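Local coordinates for Card1 endonuclease domain-containing protein (Vibrio cholerae, PDB 1XMX), which is of unknown function but carries a Card1-like endonuclease domain of the PDDEXK clan and probably binds nucleic acid, at residues L166-Q169 and L170-G174; H259-V262 and K263-D267; S103-E106 and V107-Y111. All blocks are in the same frame, centred on the assembly; numbering follows the deposited sequence.

Interaction 1: L166-Q169 and L170-G174; sequences LDQQ and LYQLG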
loop_
_atom_site.group_PDB
_atom_site.type_symbol
_atom_site.label_atom_id
_atom_site.label_comp_id
_atom_site.label_asym_id
_atom_site.label_seq_id
_atom_site.Cartn_x
_atom_site.Cartn_y
_atom_site.Cartn_z
ATOM N N LEU A 166 -15.552 -16.291 15.238
ATOM C CA LEU A 166 -16.206 -15.283 14.392
ATOM C C LEU A 166 -15.482 -15.039 13.074
ATOM O O LEU A 166 -16.105 -15.033 12.014
ATOM C CB LEU A 166 -16.364 -13.959 15.132
ATOM C CG LEU A 166 -17.173 -12.870 14.418
ATOM C CD1 LEU A 166 -18.390 -13.469 13.697
ATOM C CD2 LEU A 166 -17.621 -11.837 15.420
ATOM N N ASP A 167 -14.173 -14.832 13.147
ATOM C CA ASP A 167 -13.342 -14.639 11.962
ATOM C C ASP A 167 -13.454 -15.766 10.957
ATOM O O ASP A 167 -13.425 -15.554 9.761
ATOM C CB ASP A 167 -11.864 -14.545 12.344
ATOM C CG ASP A 167 -11.541 -13.295 13.167
ATOM O OD1 ASP A 167 -12.368 -12.338 13.189
ATOM O OD2 ASP A 167 -10.458 -13.279 13.806
ATOM N N GLN A 168 -13.491 -16.983 11.439
ATOM C CA GLN A 168 -13.526 -18.082 10.498
ATOM C C GLN A 168 -14.901 -18.158 9.834
ATOM O O GLN A 168 -14.966 -18.374 8.640
ATOM C CB GLN A 168 -13.136 -19.400 11.188
ATOM C CG GLN A 168 -13.949 -20.620 10.753
ATOM C CD GLN A 168 -13.587 -21.880 11.530
ATOM O OE1 GLN A 168 -13.984 -22.045 12.711
ATOM N NE2 GLN A 168 -12.867 -22.796 10.874
ATOM N N GLN A 169 -15.971 -17.988 10.615
ATOM C CA GLN A 169 -17.334 -17.876 10.089
ATOM C C GLN A 169 -17.430 -16.738 9.065
ATOM O O GLN A 169 -18.010 -16.931 7.992
ATOM C CB GLN A 169 -18.377 -17.594 11.184
ATOM C CG GLN A 169 -18.755 -18.764 12.142
ATOM C CD GLN A 169 -18.903 -20.111 11.444
ATOM O OE1 GLN A 169 -18.016 -20.998 11.560
ATOM N NE2 GLN A 169 -19.962 -20.266 10.689
ATOM N N LEU A 170 -16.853 -15.572 9.377
ATOM C CA LEU A 170 -16.943 -14.444 8.431
ATOM C C LEU A 170 -16.140 -14.732 7.195
ATOM O O LEU A 170 -16.551 -14.384 6.075
ATOM C CB LEU A 170 -16.500 -13.116 9.063
ATOM C CG LEU A 170 -17.412 -12.610 10.180
ATOM C CD1 LEU A 170 -16.959 -11.219 10.565
ATOM C CD2 LEU A 170 -18.867 -12.614 9.749
ATOM N N TYR A 171 -15.009 -15.408 7.381
ATOM C CA TYR A 171 -14.189 -15.821 6.249
ATOM C C TYR A 171 -14.893 -16.836 5.331
ATOM O O TYR A 171 -14.907 -16.727 4.072
ATOM C CB TYR A 171 -12.849 -16.391 6.746
ATOM C CG TYR A 171 -12.114 -17.109 5.661
ATOM C CD1 TYR A 171 -11.396 -16.401 4.700
ATOM C CD2 TYR A 171 -12.170 -18.509 5.565
ATOM C CE1 TYR A 171 -10.703 -17.062 3.674
ATOM C CE2 TYR A 171 -11.483 -19.201 4.536
ATOM C CZ TYR A 171 -10.766 -18.462 3.593
ATOM O OH TYR A 171 -10.097 -19.128 2.578
ATOM N N GLN A 172 -15.478 -17.854 5.938
ATOM C CA GLN A 172 -16.061 -18.885 5.126
ATOM C C GLN A 172 -17.353 -18.335 4.461
ATOM O O GLN A 172 -17.695 -18.677 3.332
ATOM C CB GLN A 172 -16.304 -20.127 5.983
ATOM C CG GLN A 172 -15.066 -20.631 6.697
ATOM C CD GLN A 172 -15.286 -21.940 7.450
ATOM O OE1 GLN A 172 -16.383 -22.223 7.901
ATOM N NE2 GLN A 172 -14.219 -22.753 7.575
ATOM N N LEU A 173 -18.069 -17.460 5.155
ATOM C CA LEU A 173 -19.237 -16.854 4.548
ATOM C C LEU A 173 -18.836 -16.092 3.276
ATOM O O LEU A 173 -19.483 -16.193 2.233
ATOM C CB LEU A 173 -19.914 -15.898 5.539
ATOM C CG LEU A 173 -21.221 -16.282 6.228
ATOM C CD1 LEU A 173 -21.720 -15.078 6.964
ATOM C CD2 LEU A 173 -22.277 -16.761 5.236
ATOM N N GLY A 174 -17.750 -15.326 3.385
ATOM C CA GLY A 174 -17.239 -14.555 2.255
ATOM C C GLY A 174 -16.851 -15.419 1.078
ATOM O O GLY A 174 -17.156 -15.072 -0.050
#
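The carbonyl oxygen of L166 takes the backbone N-H of L170 at 2.8 Å (O to N), and the donor lies almost in line with the C=O bond. The same turn is repeated by Y171 on D167, Q172 on Q168 and L173 on Q169, four successive i to i+4 bonds inside helix 164-179. Over the first of them the two leucines meet: CD1 of L166 reaches CG of L170 at 3.8 Å and lies 4.1 Å from L170 CD2, the side chains crossing at a slant. L166 gets there because its CG stands anti to its own backbone N (chi1 -173°), which swings the branch forward along the helix. L170 leans back to meet it, and its CG also covers the L166 carbonyl oxygen. On another flank Q168 and Q172 run alongside each other in the same direction. Their aliphatic and amide parts overlap, with Q168 CG 3.8 Å from Q172 CD, while the two NE2 atoms stand 3.6 Å apart and the amide planes are turned 47° from each other. This is packing between neighbouring glutamines rather than a bonded amide pair. Beyond the helix, L166 and L170 both touch E244 of helix 243-266 and I230, and L173 packs on F248 of that helix and on L225; the carboxylate of D167 is bonded through OD2 to S163 OG. The stretch is therefore two-faced. L170 and L173 are buried against other parts of the chain, while Q168 and Q172 lie on a more open flank; the leucines place carbon against helix 243-266 and I230, and the backbone N-H and C=O groups pair within the helix itself.

Interaction 2: H259-V262 and K263-D267; sequences HSTV and KQIQD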
loop_
_atom_site.group_PDB
_atom_site.type_symbol
_atom_site.label_atom_id
_atom_site.label_comp_id
_atom_site.label_asym_id
_atom_site.label_seq_id
_atom_site.Cartn_x
_atom_site.Cartn_y
_atom_site.Cartn_z
ATOM N N HIS A 259 -8.840 -9.195 2.721
ATOM C CA HIS A 259 -7.832 -9.089 3.747
ATOM C C HIS A 259 -7.428 -10.466 4.304
ATOM O O HIS A 259 -6.249 -10.757 4.492
ATOM C CB HIS A 259 -8.323 -8.168 4.838
ATOM C CG HIS A 259 -7.375 -8.019 5.980
ATOM N ND1 HIS A 259 -6.172 -7.338 5.872
ATOM C CD2 HIS A 259 -7.459 -8.454 7.261
ATOM C CE1 HIS A 259 -5.569 -7.340 7.047
ATOM N NE2 HIS A 259 -6.328 -8.010 7.904
ATOM N N SER A 260 -8.421 -11.289 4.582
ATOM C CA SER A 260 -8.193 -12.623 5.104
ATOM C C SER A 260 -7.407 -13.513 4.124
ATOM O O SER A 260 -6.645 -14.354 4.549
ATOM C CB SER A 260 -9.534 -13.260 5.428
ATOM O OG SER A 260 -10.052 -12.706 6.633
ATOM N N THR A 261 -7.677 -13.374 2.832
ATOM C CA THR A 261 -6.959 -14.082 1.774
ATOM C C THR A 261 -5.488 -13.625 1.607
ATOM O O THR A 261 -4.595 -14.451 1.427
ATOM C CB THR A 261 -7.731 -13.904 0.449
ATOM O OG1 THR A 261 -9.046 -14.404 0.670
ATOM C CG2 THR A 261 -7.084 -14.632 -0.716
ATOM N N VAL A 262 -5.250 -12.321 1.688
ATOM C CA VAL A 262 -3.927 -11.792 1.666
ATOM C C VAL A 262 -3.129 -12.372 2.815
ATOM O O VAL A 262 -1.946 -12.731 2.644
ATOM C CB VAL A 262 -3.905 -10.231 1.743
ATOM C CG1 VAL A 262 -2.425 -9.736 1.937
ATOM C CG2 VAL A 262 -4.492 -9.604 0.480
ATOM N N LYS A 263 -3.750 -12.445 3.985
ATOM C CA LYS A 263 -3.103 -13.004 5.183
ATOM C C LYS A 263 -2.716 -14.491 4.997
ATOM O O LYS A 263 -1.629 -14.899 5.406
ATOM C CB LYS A 263 -3.989 -12.819 6.413
ATOM C CG LYS A 263 -3.436 -13.492 7.633
ATOM C CD LYS A 263 -4.424 -13.457 8.782
ATOM C CE LYS A 263 -3.836 -14.139 10.025
ATOM N NZ LYS A 263 -4.812 -14.039 11.147
ATOM N N GLN A 264 -3.603 -15.275 4.371
ATOM C CA GLN A 264 -3.263 -16.628 3.899
ATOM C C GLN A 264 -2.113 -16.741 2.914
ATOM O O GLN A 264 -1.257 -17.627 3.050
ATOM C CB GLN A 264 -4.480 -17.292 3.236
ATOM C CG GLN A 264 -5.380 -17.817 4.228
ATOM C CD GLN A 264 -6.440 -18.711 3.634
ATOM O OE1 GLN A 264 -6.234 -19.376 2.588
ATOM N NE2 GLN A 264 -7.582 -18.758 4.306
ATOM N N ILE A 265 -2.110 -15.882 1.895
ATOM C CA ILE A 265 -1.032 -15.889 0.880
ATOM C C ILE A 265 0.266 -15.532 1.539
ATOM O O ILE A 265 1.297 -16.086 1.230
ATOM C CB ILE A 265 -1.345 -14.893 -0.248
ATOM C CG1 ILE A 265 -2.568 -15.380 -1.025
ATOM C CG2 ILE A 265 -0.147 -14.727 -1.176
ATOM C CD1 ILE A 265 -3.261 -14.313 -1.868
ATOM N N GLN A 266 0.216 -14.640 2.512
ATOM C CA GLN A 266 1.434 -14.138 3.165
ATOM C C GLN A 266 2.145 -15.237 3.984
ATOM O O GLN A 266 3.355 -15.211 4.166
ATOM C CB GLN A 266 1.066 -12.937 4.034
ATOM C CG GLN A 266 2.184 -12.290 4.824
ATOM C CD GLN A 266 1.656 -11.250 5.787
ATOM O OE1 GLN A 266 0.622 -11.476 6.429
ATOM N NE2 GLN A 266 2.348 -10.109 5.901
ATOM N N ASP A 267 1.389 -16.208 4.470
ATOM C CA ASP A 267 1.986 -17.375 5.141
ATOM C C ASP A 267 3.030 -18.047 4.240
ATOM O O ASP A 267 3.977 -18.603 4.731
ATOM C CB ASP A 267 0.901 -18.401 5.516
ATOM C CG ASP A 267 -0.054 -17.889 6.609
ATOM O OD1 ASP A 267 0.352 -17.012 7.400
ATOM O OD2 ASP A 267 -1.206 -18.369 6.694
#
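I265 packs back over the preceding turn of helix 243-266 and meets T261. Its CB lies 3.7 Å from the carbonyl oxygens of both T261 and V262. One atom further, CG1 comes to 3.3 Å from T261 O, a position set by a first torsion of -67° that puts CG1 beside the backbone N. The chain then extends, and the CD1 tip passes T261 O at 3.6 Å before reaching T261 CG2 at 4.0 Å, where the two side chains meet at an angle. That methyl is available because the T261 side chain is rotated to set CG2 beside the carbonyl carbon and OG1 beside the backbone N, from where the hydroxyl bonds L257 O. Beneath them the N-H of I265 donates to T261 O at 2.9 Å, one of four consecutive i to i+4 bonds that also join K263 to H259, Q264 to S260 and Q266 to V262. I265 further rests on L375 and T376 of helix 371-380 and on I272. The Q266 amide, by contrast, bonds R275 and the I272 carbonyl. Threonine thus presents carbon to isoleucine and keeps its hydroxyl satisfied on the helix, so its polar atom adds no unmet demand to this buried apolar patch.

Interaction 3: S103-E106 and V107-Y111; sequences SAYE and VFRSY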
loop_
_atom_site.group_PDB
_atom_site.type_symbol
_atom_site.label_atom_id
_atom_site.label_comp_id
_atom_site.label_asym_id
_atom_site.label_seq_id
_atom_site.Cartn_x
_atom_site.Cartn_y
_atom_site.Cartn_z
ATOM N N SER A 103 26.553 14.736 -10.476
ATOM C CA SER A 103 27.537 15.595 -9.827
ATOM C C SER A 103 28.059 14.887 -8.577
ATOM O O SER A 103 29.253 14.813 -8.388
ATOM C CB SER A 103 26.918 16.928 -9.409
ATOM O OG SER A 103 26.403 17.609 -10.532
ATOM N N ALA A 104 27.147 14.388 -7.729
ATOM C CA ALA A 104 27.526 13.613 -6.558
ATOM C C ALA A 104 28.323 12.374 -6.935
ATOM O O ALA A 104 29.278 12.050 -6.244
ATOM C CB ALA A 104 26.314 13.213 -5.759
ATOM N N TYR A 105 27.900 11.655 -7.985
ATOM C CA TYR A 105 28.660 10.476 -8.455
ATOM C C TYR A 105 30.155 10.794 -8.741
ATOM O O TYR A 105 31.090 10.013 -8.322
ATOM C CB TYR A 105 28.012 9.840 -9.699
ATOM C CG TYR A 105 28.689 8.531 -10.151
ATOM C CD1 TYR A 105 29.810 8.524 -10.988
ATOM C CD2 TYR A 105 28.217 7.307 -9.709
ATOM C CE1 TYR A 105 30.443 7.297 -11.376
ATOM C CE2 TYR A 105 28.830 6.111 -10.100
ATOM C CZ TYR A 105 29.932 6.114 -10.925
ATOM O OH TYR A 105 30.498 4.865 -11.269
ATOM N N GLU A 106 30.391 11.907 -9.452
ATOM C CA GLU A 106 31.778 12.289 -9.818
ATOM C C GLU A 106 32.601 12.499 -8.538
ATOM O O GLU A 106 33.712 11.997 -8.410
ATOM C CB GLU A 106 31.829 13.554 -10.683
ATOM C CG GLU A 106 33.255 13.920 -11.166
ATOM C CD GLU A 106 33.390 15.368 -11.702
ATOM O OE1 GLU A 106 32.971 16.308 -10.977
ATOM O OE2 GLU A 106 33.930 15.588 -12.831
ATOM N N VAL A 107 32.047 13.264 -7.605
ATOM C CA VAL A 107 32.751 13.580 -6.376
ATOM C C VAL A 107 33.046 12.291 -5.583
ATOM O O VAL A 107 34.191 11.993 -5.232
ATOM C CB VAL A 107 31.959 14.591 -5.484
ATOM C CG1 VAL A 107 32.713 14.822 -4.193
ATOM C CG2 VAL A 107 31.736 15.917 -6.234
ATOM N N PHE A 108 32.010 11.506 -5.334
ATOM C CA PHE A 108 32.185 10.321 -4.476
ATOM C C PHE A 108 33.069 9.241 -5.134
ATOM O O PHE A 108 33.874 8.579 -4.462
ATOM C CB PHE A 108 30.823 9.758 -4.048
ATOM C CG PHE A 108 30.029 10.716 -3.202
ATOM C CD1 PHE A 108 30.668 11.583 -2.333
ATOM C CD2 PHE A 108 28.659 10.719 -3.225
ATOM C CE1 PHE A 108 29.919 12.458 -1.524
ATOM C CE2 PHE A 108 27.920 11.575 -2.418
ATOM C CZ PHE A 108 28.543 12.431 -1.566
ATOM N N ARG A 109 32.919 9.071 -6.437
ATOM C CA ARG A 109 33.760 8.141 -7.146
ATOM C C ARG A 109 35.275 8.519 -7.035
ATOM O O ARG A 109 36.140 7.645 -6.885
ATOM C CB ARG A 109 33.295 7.998 -8.604
ATOM C CG ARG A 109 34.217 7.166 -9.443
ATOM C CD ARG A 109 34.166 5.674 -9.039
ATOM N NE ARG A 109 35.010 4.898 -9.949
ATOM C CZ ARG A 109 36.327 4.827 -9.870
ATOM N NH1 ARG A 109 36.986 5.465 -8.913
ATOM N NH2 ARG A 109 36.983 4.137 -10.765
ATOM N N SER A 110 35.592 9.806 -7.028
ATOM C CA SER A 110 37.000 10.204 -6.905
ATOM C C SER A 110 37.618 9.877 -5.546
ATOM O O SER A 110 38.808 9.719 -5.444
ATOM C CB SER A 110 37.229 11.678 -7.231
ATOM O OG SER A 110 36.633 12.479 -6.244
ATOM N N TYR A 111 36.783 9.775 -4.522
ATOM C CA TYR A 111 37.170 9.335 -3.196
ATOM C C TYR A 111 37.185 7.808 -3.055
ATOM O O TYR A 111 37.468 7.289 -1.978
ATOM C CB TYR A 111 36.204 9.947 -2.174
ATOM C CG TYR A 111 36.509 11.407 -1.889
ATOM C CD1 TYR A 111 37.444 11.749 -0.921
ATOM C CD2 TYR A 111 35.904 12.438 -2.624
ATOM C CE1 TYR A 111 37.756 13.065 -0.655
ATOM C CE2 TYR A 111 36.218 13.762 -2.370
ATOM C CZ TYR A 111 37.155 14.057 -1.366
ATOM O OH TYR A 111 37.511 15.346 -1.075
#
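Helix 98-110 is the crossover helix of a beta-alpha-beta unit between the parallel strands 88-92 and 115-118; residues 103-110 make up its last turns, with Y111 just beyond its end. A104 and F108 meet on one face. The F108 N-H gives a nearly straight bond to A104 O at 2.9 Å (N-H...O angle 172°), and its side chain folds back over the same carbonyl, F108 CG lying 3.4 Å from A104 O. The outer ring carbon CE2 touches A104 CB at 4.1 Å. On a second face Y105 and R109 run side by side in the same direction. Ring carbon CE1 of Y105 lies 4.0 Å from R109 CB, and the planes of the ring and the guanidinium group are 68° apart. A first torsion near 180° (-175°) carries the Y105 ring forward over this turn, while R109 bends at its second torsion and sends its guanidinium group away to a cation-pi contact with Y129. Near the C-terminal end, S110 OG donates to V107 O at 2.7 Å. That oxygen also has weak bonds from the S110 and Y111 N-H groups and lies in the plane of the Y111 ring, at its edge. S110 OG sits between its backbone N and carbonyl carbon, which brings it back to V107 O where the regular main-chain pattern is giving out. The helix lies against the sheet and beside helix 68-85: F108 packs on V7 and edge-to-face on F91, and A104 on I9; Y105 and R109 lean on I115 of strand 115-118; S103 and V107 meet helix 68-85, where E106 makes a salt bridge with K72 and Y111 bonds E80.

Overall arrangement
From the N terminus the chain first reaches interaction 3, in helix 98-110, which packs on the sheet containing strands 4-9, 88-92 and 115-118. Interaction 1 follows in helix 164-179; interaction 2, in helix 243-266, belongs to the Card1-like endonuclease domain. Each closes only helical turns; the three lie in series, with none nested or crossed. Interactions 1 and 2 adjoin: Y171 OH lies 3.1 Å from Q264 NE2, a probable hydrogen bond, and the tyrosine ring packs on S260, tying their helices together. Interaction 3 stands apart, its centre about 58 Å from that of interaction 1 and 45 Å from that of interaction 2, across the chain's centre.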